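Local coordinates for CBS domain-containing protein CBSX1, chloroplastic (Arabidopsis thaliana, PDB 4GQW), which is a chloroplast CBS-pair protein that probably binds thioredoxin through its two CBS domains and may take part in plastid redox regulation, at residues Val19-Thr24 and Pro42-Asp47; Pro93-Val98 and Arg118-Asp123. All coordinates share one frame; numbering follows the deposited sequence.

Interaction 1: Val19-Thr24 and Pro42-Asp47; sequences VVKPTT and PVIDED
Val20 meets the strand that carries Pro42, Val43 and Ile44 with both its backbone groups: its N donates to Pro42 O over 3.3 Å, bent to 138° at the hydrogen, and its O accepts from Ile44 N at 3.1 Å. The same Val20 O takes a CA-H...O contact from Val43 CA. One residue on, Lys21 CA makes another such contact with Ile44 O. Val19 spreads its two methyls, CG1 to the ring carbon CG of Pro42 at 3.7 Å and CG2 to Ile44 CD1 at 3.8 Å. Pro22 brings its ring carbon CD to 3.7 Å from Val43 CG1. The bridge between Val20 and Val43 ties the loop ahead of helix 26-35 to strand 40-44, a pairing that belongs to the first CBS domain of the pair. At the more exposed end of the contact, with CG anti to the carbonyl carbon (chi1 -50°) and the chain extended beyond it, Lys21 carries NZ to Glu46 OE1, a salt bridge of 2.9 Å made from the syn side, 34° out of the carboxylate plane; Lys21 CD lies against the same carboxylate. Replaced by alanine, the lysine loses this chain, and the Glu46 carboxylate would probably be left without its positive mate across the contact. Behind the lysine, a type I turn runs to Thr24, whose N and OG1 both grip Lys21 O from one face. Val43 is bonded through its backbone to Val51 and Gly52.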
ATOM      1  N   VAL A  19      -3.978  10.765  10.205  1.00 97.01           N
ATOM      2  CA  VAL A  19      -5.268  11.157   9.655  1.00 92.84           C
ATOM      3  C   VAL A  19      -5.213  12.489   8.928  1.00100.60           C
ATOM      4  O   VAL A  19      -4.157  13.103   8.799  1.00 99.22           O
ATOM      5  CB  VAL A  19      -6.343  11.242  10.750  1.00 92.78           C
ATOM      6  CG1 VAL A  19      -6.544   9.880  11.396  1.00 87.29           C
ATOM      7  CG2 VAL A  19      -5.959  12.285  11.790  1.00 97.21           C
ATOM      8  N   VAL A  20      -6.374  12.931   8.464  1.00105.88           N
ATOM      9  CA  VAL A  20      -6.492  14.166   7.711  1.00108.99           C
ATOM     10  C   VAL A  20      -7.916  14.692   7.883  1.00110.44           C
ATOM     11  O   VAL A  20      -8.843  13.914   8.083  1.00110.95           O
ATOM     12  CB  VAL A  20      -6.132  13.927   6.220  1.00102.95           C
ATOM     13  CG1 VAL A  20      -7.159  14.534   5.284  1.00106.11           C
ATOM     14  CG2 VAL A  20      -4.739  14.454   5.919  1.00 97.67           C
ATOM     15  N   LYS A  21      -8.087  16.008   7.849  1.00100.05           N
ATOM     16  CA  LYS A  21      -9.409  16.604   8.006  1.00106.43           C
ATOM     17  C   LYS A  21      -9.917  17.087   6.651  1.00102.67           C
ATOM     18  O   LYS A  21      -9.134  17.229   5.721  1.00103.91           O
ATOM     19  CB  LYS A  21      -9.343  17.748   9.018  1.00101.46           C
ATOM     20  CG  LYS A  21      -8.639  17.327  10.293  1.00109.98           C
ATOM     21  CD  LYS A  21      -8.842  18.295  11.440  1.00116.50           C
ATOM     22  CE  LYS A  21      -8.101  17.790  12.665  1.00112.02           C
ATOM     23  NZ  LYS A  21      -8.334  18.618  13.873  1.00114.81           N
ATOM     24  N   PRO A  22     -11.233  17.319   6.522  1.00110.42           N
ATOM     25  CA  PRO A  22     -11.740  17.814   5.236  1.00108.43           C
ATOM     26  C   PRO A  22     -11.195  19.199   4.897  1.00122.03           C
ATOM     27  O   PRO A  22     -11.273  19.627   3.747  1.00121.89           O
ATOM     28  CB  PRO A  22     -13.253  17.902   5.465  1.00111.16           C
ATOM     29  CG  PRO A  22     -13.526  16.988   6.589  1.00114.06           C
ATOM     30  CD  PRO A  22     -12.325  17.045   7.471  1.00107.56           C
ATOM     31  N   THR A  23     -10.659  19.892   5.894  1.00123.04           N
ATOM     32  CA  THR A  23     -10.116  21.226   5.691  1.00120.09           C
ATOM     33  C   THR A  23      -8.710  21.128   5.124  1.00123.32           C
ATOM     34  O   THR A  23      -8.171  22.102   4.599  1.00122.91           O
ATOM     35  CB  THR A  23     -10.070  22.008   7.010  1.00114.76           C
ATOM     36  OG1 THR A  23      -9.118  21.401   7.893  1.00102.00           O
ATOM     37  CG2 THR A  23     -11.437  22.000   7.665  1.00120.23           C
ATOM     38  N   THR A  24      -8.122  19.942   5.240  1.00111.06           N
ATOM     39  CA  THR A  24      -6.765  19.700   4.768  1.00100.80           C
ATOM     40  C   THR A  24      -6.680  19.904   3.261  1.00104.63           C
ATOM     41  O   THR A  24      -7.575  19.498   2.517  1.00104.12           O
ATOM     42  CB  THR A  24      -6.301  18.271   5.123  1.00 99.23           C
ATOM     43  OG1 THR A  24      -6.559  18.017   6.510  1.00 99.92           O
ATOM     44  CG2 THR A  24      -4.824  18.096   4.848  1.00 93.80           C
ATOM     45  N   PRO A  42      -7.719   7.958   6.684  1.00 91.77           N
ATOM     46  CA  PRO A  42      -9.103   8.237   7.057  1.00 89.69           C
ATOM     47  C   PRO A  42      -9.274   9.724   7.305  1.00 84.94           C
ATOM     48  O   PRO A  42      -8.332  10.395   7.722  1.00 87.44           O
ATOM     49  CB  PRO A  42      -9.269   7.464   8.365  1.00 90.82           C
ATOM     50  CG  PRO A  42      -7.906   7.424   8.935  1.00 96.26           C
ATOM     51  CD  PRO A  42      -6.992   7.268   7.762  1.00 95.00           C
ATOM     52  N   VAL A  43     -10.467  10.231   7.035  1.00 90.22           N
ATOM     53  CA  VAL A  43     -10.760  11.637   7.231  1.00 89.04           C
ATOM     54  C   VAL A  43     -11.724  11.813   8.391  1.00 93.94           C
ATOM     55  O   VAL A  43     -12.818  11.237   8.399  1.00 96.06           O
ATOM     56  CB  VAL A  43     -11.359  12.269   5.971  1.00 88.17           C
ATOM     57  CG1 VAL A  43     -11.371  13.782   6.098  1.00 96.23           C
ATOM     58  CG2 VAL A  43     -10.564  11.850   4.754  1.00 78.65           C
ATOM     59  N   ILE A  44     -11.301  12.605   9.371  1.00103.09           N
ATOM     60  CA  ILE A  44     -12.095  12.878  10.557  1.00 95.99           C
ATOM     61  C   ILE A  44     -12.457  14.350  10.639  1.00 98.81           C
ATOM     62  O   ILE A  44     -11.844  15.191   9.983  1.00103.23           O
ATOM     63  CB  ILE A  44     -11.313  12.558  11.835  1.00102.72           C
ATOM     64  CG1 ILE A  44     -10.065  13.441  11.909  1.00 95.44           C
ATOM     65  CG2 ILE A  44     -10.947  11.089  11.876  1.00 95.04           C
ATOM     66  CD1 ILE A  44      -9.288  13.307  13.188  1.00 99.04           C
ATOM     67  N   ASP A  45     -13.451  14.657  11.465  1.00 92.02           N
ATOM     68  CA  ASP A  45     -13.777  16.042  11.760  1.00102.02           C
ATOM     69  C   ASP A  45     -13.004  16.515  12.987  1.00105.42           C
ATOM     70  O   ASP A  45     -12.014  15.899  13.381  1.00 91.59           O
ATOM     71  CB  ASP A  45     -15.291  16.246  11.924  1.00106.45           C
ATOM     72  CG  ASP A  45     -15.888  15.432  13.058  1.00109.64           C
ATOM     73  OD1 ASP A  45     -17.128  15.468  13.206  1.00112.87           O
ATOM     74  OD2 ASP A  45     -15.145  14.760  13.800  1.00107.03           O
ATOM     75  N   GLU A  46     -13.450  17.610  13.586  1.00101.12           N
ATOM     76  CA  GLU A  46     -12.742  18.193  14.717  1.00101.22           C
ATOM     77  C   GLU A  46     -13.043  17.436  16.008  1.00112.84           C
ATOM     78  O   GLU A  46     -12.285  17.506  16.976  1.00104.53           O
ATOM     79  CB  GLU A  46     -13.100  19.673  14.863  1.00111.49           C
ATOM     80  CG  GLU A  46     -12.989  20.476  13.570  1.00112.20           C
ATOM     81  CD  GLU A  46     -11.584  20.509  13.009  1.00112.46           C
ATOM     82  OE1 GLU A  46     -10.621  20.345  13.786  1.00117.75           O
ATOM     83  OE2 GLU A  46     -11.439  20.700  11.783  1.00109.20           O
ATOM     84  N   ASP A  47     -14.151  16.702  16.006  1.00122.12           N
ATOM     85  CA  ASP A  47     -14.542  15.893  17.154  1.00126.51           C
ATOM     86  C   ASP A  47     -14.035  14.461  17.001  1.00116.96           C
ATOM     87  O   ASP A  47     -14.521  13.547  17.666  1.00113.36           O
ATOM     88  CB  ASP A  47     -16.063  15.912  17.324  1.00123.71           C
ATOM     89  CG  ASP A  47     -16.601  17.306  17.582  1.00130.31           C
ATOM     90  OD1 ASP A  47     -17.631  17.671  16.978  1.00135.46           O
ATOM     91  OD2 ASP A  47     -15.994  18.036  18.392  1.00130.06           O
TER

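Interaction 2: Pro93-Val98 and Arg118-Asp123; sequences PAPLVV and RLPVVD
Two backbone hydrogen bonds join Val98 to the strand of Pro120 and Val122. Val98 N donates to Pro120 O at 2.9 Å, and Val98 O receives Val122 N at the same length. Val98 thus pairs with Val121 in a parallel bridge, and a CA-H...O contact from Val121 CA to Val98 O adds a weaker tie between the two bonds.

The apolar contacts divide between the two branches of Val97 and Val98. Val98 CG1 crosses Leu119 at about a right angle and meets its CD1 at 3.7 Å; CG2, lodged between the backbone N and carbonyl carbon (CG1 at chi1 -51°), turns to Val121 CG2 at 3.6 Å. Val97 reaches across the strand in the same divided way. Its CG1, placed opposite the backbone N at chi1 -173°, lies 3.6 Å from both Val122 CG1 and Val122 CG2 and also rests on Pro120 O, whereas CG2 looks back to the proline ring. Pro95 sets its ring carbon CG against Pro120 CG at 3.9 Å, the two rings meeting at a slant.

This pairing puts strand 98-99 outermost, within this chain, in the mixed sheet built mainly from the second CBS domain, parallel to strand 118-122, with helix 104-113 making the crossover between them in a beta-alpha-beta unit. Strand 128-133 lies on the far side of strand 118-122, and Ile132 there touches Val98, Leu119 and Val121.

Before the bridge a backbone carbonyl packs on side chains of the strand: Leu96 O lies 3.2 Å from Pro120 CD and close to CG of the same ring, while Leu119 CD2 approaches that oxygen too. Leu50 of strand 50-55 touches Pro95, Val97 and Pro120.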
ATOM      1  N   PRO A  93     -16.640   9.468   1.141  1.00126.10           N
ATOM      2  CA  PRO A  93     -17.356   9.656   2.401  1.00134.98           C
ATOM      3  C   PRO A  93     -17.948   8.357   2.924  1.00128.05           C
ATOM      4  O   PRO A  93     -18.300   7.476   2.137  1.00105.86           O
ATOM      5  CB  PRO A  93     -18.478  10.636   2.022  1.00138.44           C
ATOM      6  CG  PRO A  93     -18.073  11.205   0.679  1.00137.27           C
ATOM      7  CD  PRO A  93     -17.355  10.083   0.014  1.00130.56           C
ATOM      8  N   ALA A  94     -18.038   8.258   4.249  1.00154.03           N
ATOM      9  CA  ALA A  94     -18.699   7.148   4.929  1.00152.58           C
ATOM     10  C   ALA A  94     -18.313   5.771   4.398  1.00148.74           C
ATOM     11  O   ALA A  94     -19.103   5.116   3.724  1.00155.97           O
ATOM     12  CB  ALA A  94     -20.205   7.328   4.878  1.00154.86           C
ATOM     13  N   PRO A  95     -17.092   5.325   4.708  1.00120.67           N
ATOM     14  CA  PRO A  95     -16.628   3.999   4.300  1.00123.98           C
ATOM     15  C   PRO A  95     -17.253   2.906   5.156  1.00133.53           C
ATOM     16  O   PRO A  95     -18.054   3.197   6.044  1.00138.67           O
ATOM     17  CB  PRO A  95     -15.132   4.066   4.589  1.00121.51           C
ATOM     18  CG  PRO A  95     -15.038   4.983   5.744  1.00125.36           C
ATOM     19  CD  PRO A  95     -16.074   6.041   5.494  1.00124.35           C
ATOM     20  N   LEU A  96     -16.876   1.661   4.885  1.00151.19           N
ATOM     21  CA  LEU A  96     -17.319   0.522   5.679  1.00 93.27           C
ATOM     22  C   LEU A  96     -16.483   0.414   6.943  1.00 85.88           C
ATOM     23  O   LEU A  96     -15.265   0.550   6.900  1.00 94.14           O
ATOM     24  CB  LEU A  96     -17.201  -0.751   4.859  1.00 87.94           C
ATOM     25  CG  LEU A  96     -17.798  -0.563   3.468  1.00 92.18           C
ATOM     26  CD1 LEU A  96     -17.535  -1.788   2.619  1.00 98.64           C
ATOM     27  CD2 LEU A  96     -19.279  -0.290   3.582  1.00 72.03           C
ATOM     28  N   VAL A  97     -17.145   0.166   8.068  1.00102.45           N
ATOM     29  CA  VAL A  97     -16.522   0.353   9.372  1.00 97.17           C
ATOM     30  C   VAL A  97     -16.661  -0.866  10.283  1.00 97.55           C
ATOM     31  O   VAL A  97     -17.650  -1.594  10.212  1.00 86.70           O
ATOM     32  CB  VAL A  97     -17.142   1.581  10.085  1.00 85.74           C
ATOM     33  CG1 VAL A  97     -16.404   1.893  11.363  1.00 90.70           C
ATOM     34  CG2 VAL A  97     -17.125   2.796   9.173  1.00 79.15           C
ATOM     35  N   VAL A  98     -15.655  -1.082  11.130  1.00 98.55           N
ATOM     36  CA  VAL A  98     -15.741  -2.069  12.202  1.00 93.97           C
ATOM     37  C   VAL A  98     -15.528  -1.418  13.574  1.00 97.01           C
ATOM     38  O   VAL A  98     -15.136  -0.250  13.663  1.00102.19           O
ATOM     39  CB  VAL A  98     -14.712  -3.197  12.014  1.00 89.73           C
ATOM     40  CG1 VAL A  98     -14.805  -3.765  10.607  1.00 83.20           C
ATOM     41  CG2 VAL A  98     -13.312  -2.682  12.280  1.00 85.12           C
ATOM     42  N   ARG A 118      -8.005  -2.091   3.974  1.00 97.88           N
ATOM     43  CA  ARG A 118      -8.087  -1.300   5.197  1.00 98.36           C
ATOM     44  C   ARG A 118      -9.522  -1.054   5.640  1.00 97.02           C
ATOM     45  O   ARG A 118     -10.363  -0.624   4.852  1.00105.49           O
ATOM     46  CB  ARG A 118      -7.388   0.047   5.010  1.00 98.89           C
ATOM     47  CG  ARG A 118      -5.987  -0.047   4.433  1.00114.44           C
ATOM     48  CD  ARG A 118      -5.320   1.315   4.404  1.00125.20           C
ATOM     49  NE  ARG A 118      -4.977   1.733   3.048  1.00132.75           N
ATOM     50  CZ  ARG A 118      -5.153   2.966   2.582  1.00135.75           C
ATOM     51  NH1 ARG A 118      -5.674   3.901   3.363  1.00133.12           N
ATOM     52  NH2 ARG A 118      -4.812   3.263   1.337  1.00138.33           N
ATOM     53  N   LEU A 119      -9.788  -1.315   6.913  1.00 88.63           N
ATOM     54  CA  LEU A 119     -11.084  -1.022   7.505  1.00 85.03           C
ATOM     55  C   LEU A 119     -10.926  -0.128   8.725  1.00 87.60           C
ATOM     56  O   LEU A 119     -10.199  -0.464   9.653  1.00 92.63           O
ATOM     57  CB  LEU A 119     -11.798  -2.311   7.911  1.00 89.00           C
ATOM     58  CG  LEU A 119     -12.319  -3.220   6.800  1.00 88.71           C
ATOM     59  CD1 LEU A 119     -13.021  -4.417   7.413  1.00 81.40           C
ATOM     60  CD2 LEU A 119     -13.262  -2.452   5.899  1.00 85.18           C
ATOM     61  N   PRO A 120     -11.604   1.024   8.724  1.00 99.99           N
ATOM     62  CA  PRO A 120     -11.585   1.932   9.874  1.00104.47           C
ATOM     63  C   PRO A 120     -12.279   1.343  11.101  1.00 93.75           C
ATOM     64  O   PRO A 120     -13.308   0.668  10.987  1.00 91.59           O
ATOM     65  CB  PRO A 120     -12.342   3.164   9.360  1.00108.29           C
ATOM     66  CG  PRO A 120     -13.164   2.659   8.229  1.00108.39           C
ATOM     67  CD  PRO A 120     -12.347   1.589   7.588  1.00103.06           C
ATOM     68  N   VAL A 121     -11.700   1.601  12.268  1.00 87.54           N
ATOM     69  CA  VAL A 121     -12.223   1.088  13.525  1.00 82.16           C
ATOM     70  C   VAL A 121     -12.699   2.236  14.395  1.00 94.77           C
ATOM     71  O   VAL A 121     -11.908   3.105  14.781  1.00 95.32           O
ATOM     72  CB  VAL A 121     -11.156   0.307  14.307  1.00 86.65           C
ATOM     73  CG1 VAL A 121     -11.788  -0.382  15.502  1.00 91.32           C
ATOM     74  CG2 VAL A 121     -10.484  -0.711  13.407  1.00 78.67           C
ATOM     75  N   VAL A 122     -13.991   2.237  14.704  1.00 92.66           N
ATOM     76  CA  VAL A 122     -14.555   3.280  15.545  1.00 98.42           C
ATOM     77  C   VAL A 122     -15.037   2.736  16.882  1.00106.33           C
ATOM     78  O   VAL A 122     -14.980   1.533  17.135  1.00103.62           O
ATOM     79  CB  VAL A 122     -15.718   4.009  14.850  1.00101.24           C
ATOM     80  CG1 VAL A 122     -15.275   4.543  13.497  1.00 92.19           C
ATOM     81  CG2 VAL A 122     -16.912   3.084  14.705  1.00 90.33           C
ATOM     82  N   ASP A 123     -15.506   3.635  17.740  1.00109.61           N
ATOM     83  CA  ASP A 123     -16.042   3.238  19.033  1.00110.38           C
ATOM     84  C   ASP A 123     -17.555   3.404  19.083  1.00118.44           C
ATOM     85  O   ASP A 123     -18.208   3.543  18.052  1.00122.64           O
ATOM     86  CB  ASP A 123     -15.362   4.002  20.179  1.00114.01           C
ATOM     87  CG  ASP A 123     -15.525   5.513  20.076  1.00116.86           C
ATOM     88  OD1 ASP A 123     -16.429   5.995  19.362  1.00116.62           O
ATOM     89  OD2 ASP A 123     -14.744   6.229  20.738  1.00128.86           O
TER

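In the fold
The two contacts are comparable pieces of the two CBS domains: in each, the chain ahead of a helix pairs with the strand that follows that helix, Val20 with Val43 in interaction 1 and Val98 with Val121 in interaction 2. They follow one another in series along the chain, and their centres lie 14 Å apart. Their nearest atoms are about 5 Å apart, so they do not touch directly. Side chains from each domain span the separation: Leu128 of the second domain packs on Val19, Pro42 and Ile44, and Leu50 of the first touches Pro42 of its own domain and Pro120 of the other. Residues of both contacts thus contribute to the packing between the two domains.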